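Side-chain contacts in mannonate dehydratase (Streptococcus suis, PDB 3BDK), which probably catalyses the metal-dependent dehydration of D-mannonate to 2-dehydro-3-deoxy-D-gluconate in the breakdown of glucuronate: residues W61-E64 and N65-E68; Y200-K203 and A204-T208; F243-L246 and Y247-E250. One frame throughout, in Å; residues are numbered along the deposited sequence.

Contact 1: residues W61-E64 and N65-E68; sequences WPLE and NILE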
loop_
_atom_site.group_PDB
_atom_site.type_symbol
_atom_site.label_atom_id
_atom_site.label_comp_id
_atom_site.label_asym_id
_atom_site.label_seq_id
_atom_site.Cartn_x
_atom_site.Cartn_y
_atom_site.Cartn_z
ATOM N N TRP A 61 20.087 -30.267 -1.062
ATOM C CA TRP A 61 20.325 -28.884 -0.643
ATOM C C TRP A 61 21.225 -28.841 0.602
ATOM O O TRP A 61 20.784 -29.205 1.693
ATOM C CB TRP A 61 18.989 -28.172 -0.375
ATOM C CG TRP A 61 18.295 -27.615 -1.607
ATOM C CD1 TRP A 61 18.357 -28.103 -2.888
ATOM C CD2 TRP A 61 17.415 -26.484 -1.655
ATOM N NE1 TRP A 61 17.587 -27.331 -3.732
ATOM C CE2 TRP A 61 16.998 -26.332 -3.003
ATOM C CE3 TRP A 61 16.944 -25.575 -0.694
ATOM C CZ2 TRP A 61 16.133 -25.309 -3.410
ATOM C CZ3 TRP A 61 16.084 -24.556 -1.100
ATOM C CH2 TRP A 61 15.687 -24.434 -2.447
ATOM N N PRO A 62 22.491 -28.399 0.435
ATOM C CA PRO A 62 23.467 -28.360 1.529
ATOM C C PRO A 62 23.165 -27.248 2.518
ATOM O O PRO A 62 22.727 -26.170 2.112
ATOM C CB PRO A 62 24.792 -28.053 0.811
ATOM C CG PRO A 62 24.519 -28.184 -0.659
ATOM C CD PRO A 62 23.073 -27.895 -0.824
ATOM N N LEU A 63 23.413 -27.498 3.801
ATOM C CA LEU A 63 23.244 -26.473 4.835
ATOM C C LEU A 63 24.066 -25.199 4.539
ATOM O O LEU A 63 23.571 -24.083 4.715
ATOM C CB LEU A 63 23.599 -27.029 6.216
ATOM C CG LEU A 63 22.627 -26.783 7.375
ATOM C CD1 LEU A 63 23.358 -26.854 8.713
ATOM C CD2 LEU A 63 21.883 -25.471 7.264
ATOM N N GLU A 64 25.304 -25.387 4.074
ATOM C CA GLU A 64 26.198 -24.297 3.629
ATOM C C GLU A 64 25.525 -23.250 2.720
ATOM O O GLU A 64 25.864 -22.062 2.764
ATOM C CB GLU A 64 27.442 -24.885 2.919
ATOM C CG GLU A 64 28.666 -25.185 3.811
ATOM C CD GLU A 64 28.301 -25.650 5.225
ATOM O OE1 GLU A 64 27.771 -24.819 6.004
ATOM O OE2 GLU A 64 28.556 -26.834 5.563
ATOM N N ASN A 65 24.575 -23.703 1.907
ATOM C CA ASN A 65 23.916 -22.850 0.936
ATOM C C ASN A 65 22.724 -22.093 1.503
ATOM O O ASN A 65 22.473 -20.941 1.138
ATOM C CB ASN A 65 23.468 -23.687 -0.255
ATOM C CG ASN A 65 24.576 -23.934 -1.238
ATOM O OD1 ASN A 65 25.601 -24.543 -0.912
ATOM N ND2 ASN A 65 24.378 -23.469 -2.459
ATOM N N ILE A 66 21.981 -22.750 2.385
ATOM C CA ILE A 66 20.796 -22.143 2.963
ATOM C C ILE A 66 21.206 -21.236 4.125
ATOM O O ILE A 66 20.588 -20.194 4.356
ATOM C CB ILE A 66 19.708 -23.204 3.347
ATOM C CG1 ILE A 66 19.750 -23.575 4.827
ATOM C CG2 ILE A 66 19.793 -24.455 2.454
ATOM C CD1 ILE A 66 18.707 -22.886 5.627
ATOM N N LEU A 67 22.263 -21.629 4.835
ATOM C CA LEU A 67 22.846 -20.797 5.878
ATOM C C LEU A 67 23.387 -19.494 5.294
ATOM O O LEU A 67 23.092 -18.419 5.819
ATOM C CB LEU A 67 23.964 -21.538 6.608
ATOM C CG LEU A 67 23.582 -22.600 7.638
ATOM C CD1 LEU A 67 24.821 -23.406 8.057
ATOM C CD2 LEU A 67 22.862 -22.003 8.857
ATOM N N GLU A 68 24.156 -19.587 4.207
ATOM C CA GLU A 68 24.797 -18.406 3.628
ATOM C C GLU A 68 23.792 -17.355 3.115
ATOM O O GLU A 68 24.150 -16.183 2.917
ATOM C CB GLU A 68 25.827 -18.786 2.555
ATOM C CG GLU A 68 25.340 -18.710 1.115
ATOM C CD GLU A 68 26.479 -18.586 0.113
ATOM O OE1 GLU A 68 27.479 -19.332 0.240
ATOM O OE2 GLU A 68 26.371 -17.750 -0.816
#
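Leu63 and Leu67, one helical turn apart, show how the first turn of a helix can be packed by its own side chains. The CD2 branch of Leu63 does the touching: it is 3.4 Å from CG of Leu67, a tight fit at the fork, with both methyls of Leu67 also close to it. The two side chains slant across each other. Leu67 carries CG anti to its carbonyl carbon (chi1 -77°), which brings CG close to Leu63 O as well as against the leucine branch. The same CD2 meets Ile66 CG1 at 3.8 Å, and one methyl of Leu63 thus bears on two residues of the next turn. Ile66 turns its other branch elsewhere: CG2 rests 3.4 Å from Pro62 O and leans toward the Trp61 ring, which it approaches obliquely. Beside this, Asn65 brings OD1 to 3.8 Å from CG of the Pro62 ring.

The backbone holds these groups in place. Leu67 N binds Leu63 O at 2.8 Å, nearly straight at 166°, while Ile66 N adds a weak, bent bond to that oxygen. Pro62 O receives Asn65 N at 3.1 Å from above the carbonyl plane. Glu68 N closes the next turn weakly on Glu64 O.

Further out, Trp61 O accepts a hydrogen bond from Asn112 ND2, the indole lies against Ala51 and Val55, and Ile66 reaches Ala116 and Ile118. The indole is about 10 Å from the bound sugar. Asn65 ND2 is bonded weakly to Asp54. What results is the N-terminal turn of helix 63-74, with Pro62 at the N-cap position; this is the crossover helix of the beta-alpha-beta unit joining strands 47-50 and 79-84 in a xylose isomerase-like TIM barrel.

Contact 2: residues Y200-K203 and A204-T208; sequences YFIK and AILPT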
loop_
_atom_site.group_PDB
_atom_site.type_symbol
_atom_site.label_atom_id
_atom_site.label_comp_id
_atom_site.label_asym_id
_atom_site.label_seq_id
_atom_site.Cartn_x
_atom_site.Cartn_y
_atom_site.Cartn_z
ATOM N N TYR A 200 2.623 -41.059 -3.443
ATOM C CA TYR A 200 3.892 -41.719 -3.230
ATOM C C TYR A 200 4.921 -40.751 -2.662
ATOM O O TYR A 200 5.621 -41.068 -1.694
ATOM C CB TYR A 200 4.402 -42.271 -4.554
ATOM C CG TYR A 200 5.648 -43.136 -4.449
ATOM C CD1 TYR A 200 5.550 -44.507 -4.180
ATOM C CD2 TYR A 200 6.915 -42.590 -4.645
ATOM C CE1 TYR A 200 6.682 -45.308 -4.100
ATOM C CE2 TYR A 200 8.056 -43.377 -4.567
ATOM C CZ TYR A 200 7.937 -44.739 -4.299
ATOM O OH TYR A 200 9.069 -45.527 -4.222
ATOM N N PHE A 201 5.003 -39.579 -3.288
ATOM C CA PHE A 201 5.899 -38.489 -2.877
ATOM C C PHE A 201 5.572 -37.971 -1.472
ATOM O O PHE A 201 6.465 -37.779 -0.661
ATOM C CB PHE A 201 5.820 -37.360 -3.918
ATOM C CG PHE A 201 6.602 -36.123 -3.567
ATOM C CD1 PHE A 201 5.942 -34.966 -3.156
ATOM C CD2 PHE A 201 7.990 -36.094 -3.702
ATOM C CE1 PHE A 201 6.648 -33.815 -2.855
ATOM C CE2 PHE A 201 8.710 -34.937 -3.412
ATOM C CZ PHE A 201 8.041 -33.799 -2.978
ATOM N N ILE A 202 4.289 -37.768 -1.201
ATOM C CA ILE A 202 3.828 -37.239 0.076
ATOM C C ILE A 202 4.168 -38.196 1.218
ATOM O O ILE A 202 4.892 -37.825 2.144
ATOM C CB ILE A 202 2.307 -36.897 0.048
ATOM C CG1 ILE A 202 2.041 -35.633 -0.781
ATOM C CG2 ILE A 202 1.738 -36.735 1.437
ATOM C CD1 ILE A 202 2.848 -34.376 -0.382
ATOM N N LYS A 203 3.687 -39.434 1.149
ATOM C CA LYS A 203 3.894 -40.330 2.287
ATOM C C LYS A 203 5.361 -40.641 2.478
ATOM O O LYS A 203 5.768 -41.007 3.566
ATOM C CB LYS A 203 2.993 -41.581 2.274
ATOM C CG LYS A 203 3.000 -42.408 0.994
ATOM C CD LYS A 203 2.002 -43.578 1.057
ATOM C CE LYS A 203 0.596 -43.078 1.313
ATOM N NZ LYS A 203 0.367 -41.784 0.602
ATOM N N ALA A 204 6.143 -40.448 1.422
ATOM C CA ALA A 204 7.595 -40.524 1.501
ATOM C C ALA A 204 8.207 -39.413 2.381
ATOM O O ALA A 204 9.009 -39.706 3.283
ATOM C CB ALA A 204 8.213 -40.490 0.098
ATOM N N ILE A 205 7.810 -38.159 2.125
ATOM C CA ILE A 205 8.507 -36.987 2.670
ATOM C C ILE A 205 7.950 -36.405 3.968
ATOM O O ILE A 205 8.647 -35.664 4.663
ATOM C CB ILE A 205 8.655 -35.826 1.625
ATOM C CG1 ILE A 205 7.310 -35.143 1.347
ATOM C CG2 ILE A 205 9.322 -36.321 0.348
ATOM C CD1 ILE A 205 7.443 -33.781 0.704
ATOM N N LEU A 206 6.710 -36.729 4.304
ATOM C CA LEU A 206 6.080 -36.095 5.448
ATOM C C LEU A 206 6.705 -36.411 6.814
ATOM O O LEU A 206 7.065 -35.485 7.536
ATOM C CB LEU A 206 4.563 -36.283 5.421
ATOM C CG LEU A 206 3.773 -35.102 4.827
ATOM C CD1 LEU A 206 3.370 -34.081 5.897
ATOM C CD2 LEU A 206 4.504 -34.412 3.678
ATOM N N PRO A 207 6.874 -37.702 7.163
ATOM C CA PRO A 207 7.552 -37.970 8.438
ATOM C C PRO A 207 8.925 -37.284 8.489
ATOM O O PRO A 207 9.285 -36.732 9.519
ATOM C CB PRO A 207 7.722 -39.495 8.427
ATOM C CG PRO A 207 7.600 -39.887 6.973
ATOM C CD PRO A 207 6.540 -38.954 6.465
ATOM N N THR A 208 9.662 -37.308 7.375
ATOM C CA THR A 208 10.923 -36.573 7.231
ATOM C C THR A 208 10.746 -35.107 7.607
ATOM O O THR A 208 11.640 -34.505 8.183
ATOM C CB THR A 208 11.467 -36.656 5.768
ATOM O OG1 THR A 208 11.452 -38.020 5.307
ATOM C CG2 THR A 208 12.885 -36.090 5.649
#
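Apolar contact is led by Phe201 and Ile205, which cross obliquely one turn apart. Ile205 CG2 sits 4.0 Å above the plane of the phenyl ring, offset toward its rim, while CD1 reaches the ring atom CE1 at 3.6 Å. Two branches can touch one ring because CG1 of Ile205 stands between the backbone N and the carbonyl carbon (chi1 72°) and then extends, swinging CD1 onto the far part of the ring. Tyr106 meets the Phe201 ring edge to face. More loosely, Ile202 CG2 and Leu206 CD2 lie 4.3 Å apart.

Backbone bonds run in the usual helical spacing: Ala204 N to Tyr200 O, Ile205 N to Phe201 O, and Leu206 N to Ile202 O at 3.0 Å. Ile205 N is shared, with a weak second bond to Ile202 O. All belong to helix 191-210, which precedes strand 215-218 in the barrel and packs on helix 99-114 through Tyr200 and Ala204. The helix is kinked at Pro207, whose nitrogen has no hydrogen to donate; its CD stands where the N-H hydrogen would be, 3.6 Å from Lys203 O.

Polar ends turn to partners beyond the turn. Lys203, bent at its last two torsions, pairs NZ with Glu199 in a salt bridge, and Tyr200 OH bonds to Asp100 while Arg99 makes a cation-pi contact with the ring.

Contact 3: residues F243-L246 and Y247-E250; sequences FLNL and YDSE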
loop_
_atom_site.group_PDB
_atom_site.type_symbol
_atom_site.label_atom_id
_atom_site.label_comp_id
_atom_site.label_asym_id
_atom_site.label_seq_id
_atom_site.Cartn_x
_atom_site.Cartn_y
_atom_site.Cartn_z
ATOM N N PHE A 243 -6.117 -33.696 -1.158
ATOM C CA PHE A 243 -4.678 -33.531 -0.961
ATOM C C PHE A 243 -4.346 -33.571 0.516
ATOM O O PHE A 243 -3.387 -34.224 0.950
ATOM C CB PHE A 243 -4.149 -32.230 -1.536
ATOM C CG PHE A 243 -2.701 -31.997 -1.207
ATOM C CD1 PHE A 243 -1.702 -32.543 -2.008
ATOM C CD2 PHE A 243 -2.337 -31.270 -0.078
ATOM C CE1 PHE A 243 -0.369 -32.349 -1.703
ATOM C CE2 PHE A 243 -1.017 -31.081 0.241
ATOM C CZ PHE A 243 -0.023 -31.617 -0.571
ATOM N N LEU A 244 -5.148 -32.847 1.283
ATOM C CA LEU A 244 -5.054 -32.913 2.707
ATOM C C LEU A 244 -5.052 -34.397 3.092
ATOM O O LEU A 244 -4.118 -34.856 3.759
ATOM C CB LEU A 244 -6.173 -32.082 3.355
ATOM C CG LEU A 244 -5.831 -30.604 3.707
ATOM C CD1 LEU A 244 -4.653 -29.987 2.924
ATOM C CD2 LEU A 244 -7.039 -29.635 3.675
ATOM N N ASN A 245 -6.024 -35.157 2.580
ATOM C CA ASN A 245 -6.241 -36.535 3.032
ATOM C C ASN A 245 -5.161 -37.556 2.688
ATOM O O ASN A 245 -5.152 -38.643 3.257
ATOM C CB ASN A 245 -7.627 -37.030 2.633
ATOM C CG ASN A 245 -8.742 -36.219 3.282
ATOM O OD1 ASN A 245 -8.503 -35.377 4.161
ATOM N ND2 ASN A 245 -9.968 -36.468 2.853
ATOM N N LEU A 246 -4.241 -37.199 1.791
ATOM C CA LEU A 246 -3.070 -38.045 1.483
ATOM C C LEU A 246 -2.192 -38.333 2.708
ATOM O O LEU A 246 -1.365 -39.255 2.698
ATOM C CB LEU A 246 -2.199 -37.404 0.396
ATOM C CG LEU A 246 -2.776 -37.117 -0.992
ATOM C CD1 LEU A 246 -1.856 -36.198 -1.780
ATOM C CD2 LEU A 246 -3.026 -38.410 -1.757
ATOM N N TYR A 247 -2.388 -37.540 3.756
ATOM C CA TYR A 247 -1.565 -37.574 4.953
ATOM C C TYR A 247 -2.150 -36.536 5.902
ATOM O O TYR A 247 -1.650 -35.408 5.981
ATOM C CB TYR A 247 -0.127 -37.215 4.600
ATOM C CG TYR A 247 0.901 -37.621 5.620
ATOM C CD1 TYR A 247 1.210 -36.791 6.697
ATOM C CD2 TYR A 247 1.595 -38.824 5.491
ATOM C CE1 TYR A 247 2.175 -37.165 7.639
ATOM C CE2 TYR A 247 2.556 -39.206 6.427
ATOM C CZ TYR A 247 2.836 -38.374 7.497
ATOM O OH TYR A 247 3.782 -38.754 8.406
ATOM N N ASP A 248 -3.226 -36.921 6.592
ATOM C CA ASP A 248 -3.968 -36.021 7.474
ATOM C C ASP A 248 -3.117 -35.555 8.659
ATOM O O ASP A 248 -3.253 -36.041 9.791
ATOM C CB ASP A 248 -5.261 -36.676 7.960
ATOM C CG ASP A 248 -6.125 -35.720 8.750
ATOM O OD1 ASP A 248 -6.809 -34.888 8.133
ATOM O OD2 ASP A 248 -6.114 -35.781 9.993
ATOM N N SER A 249 -2.240 -34.601 8.374
ATOM C CA SER A 249 -1.299 -34.069 9.350
ATOM C C SER A 249 -1.106 -32.580 9.099
ATOM O O SER A 249 -0.912 -32.142 7.958
ATOM C CB SER A 249 0.039 -34.794 9.251
ATOM O OG SER A 249 1.068 -34.092 9.925
ATOM N N GLU A 250 -1.145 -31.801 10.174
ATOM C CA GLU A 250 -1.032 -30.348 10.065
ATOM C C GLU A 250 0.236 -29.894 9.315
ATOM O O GLU A 250 0.253 -28.821 8.754
ATOM C CB GLU A 250 -1.295 -29.681 11.435
ATOM C CG GLU A 250 -2.837 -29.410 11.688
ATOM C CD GLU A 250 -3.475 -29.972 13.014
ATOM O OE1 GLU A 250 -3.197 -31.137 13.417
ATOM O OE2 GLU A 250 -4.325 -29.256 13.618
#
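Tyr247 lies alongside the carbonyl of Leu246, its bonded neighbour: the nearly extended phi of Tyr247 (-179°) sets CB beside Leu246 O, and the ring meets that oxygen obliquely, CD2 coming to 4.1 Å. With CG anti to the backbone N (chi1 -162°), the ring is carried away from the end of helix 237-245 and against helix 191-210, and Ser249 OG lies at its edge, in the ring plane. Both hydroxyls find the same carboxylate, Tyr247 OH bonding to Glu210 OE2 and Ser249 OG to Glu210 OE1, an anchor that should limit the swing of the ring.

The backbone explains how the chain gets there. Leu246 N bonds to Phe243 O, and Tyr247 N to Leu244 O at 3.2 Å with an N-H...O angle of 156°; both bonds span three residues. A four-residue bond is not made at Tyr247, whose N stands 4.5 Å from Phe243 O. Helix 237-245 gives way here to the loop before strand 252-257. In a TIM barrel such an alpha-to-beta loop belongs to the end opposite the active site. Asp248 is the centre of an inverse gamma turn, with a weak bond from Ser249 N to Tyr247 O.

The carbonyls of Leu244 and Tyr247 bring two acceptors together, O to O 3.4 Å. Asn252 ND2 serves both weakly and hydrogen-bonds to Phe243 O as well, so that one amide from the coming strand ties the helix end to the loop. Arg279 makes a second tie: Asn245 OD1 and Asp248 OD1 lie 4.3 Å apart, and it reaches both, NH2 bonding to the asparagine and NH1 forming a salt bridge with the aspartate.

How the contacts relate
The three contacts come in series along one barrel domain. Contact 1 begins helix 63-74, contact 2 lies within helix 191-210, and contact 3 spans the end of helix 237-245 and the loop before strand 252-257. Contacts 2 and 3 are neighbours, their centres 11 Å apart, and they touch: Leu206 CB lies 3.4 Å from Tyr247 CE1, and Pro207 CD is equally close to Tyr247 OH. One tyrosine thereby packs the loop after helix 237-245 against helix 191-210. Contact 1 stands apart, with centres about 22 Å from contact 2 and 29 Å from contact 3. Contacts 2 and 3 thus share one part of the helical layer round the parallel strands, and contact 1 lies in another.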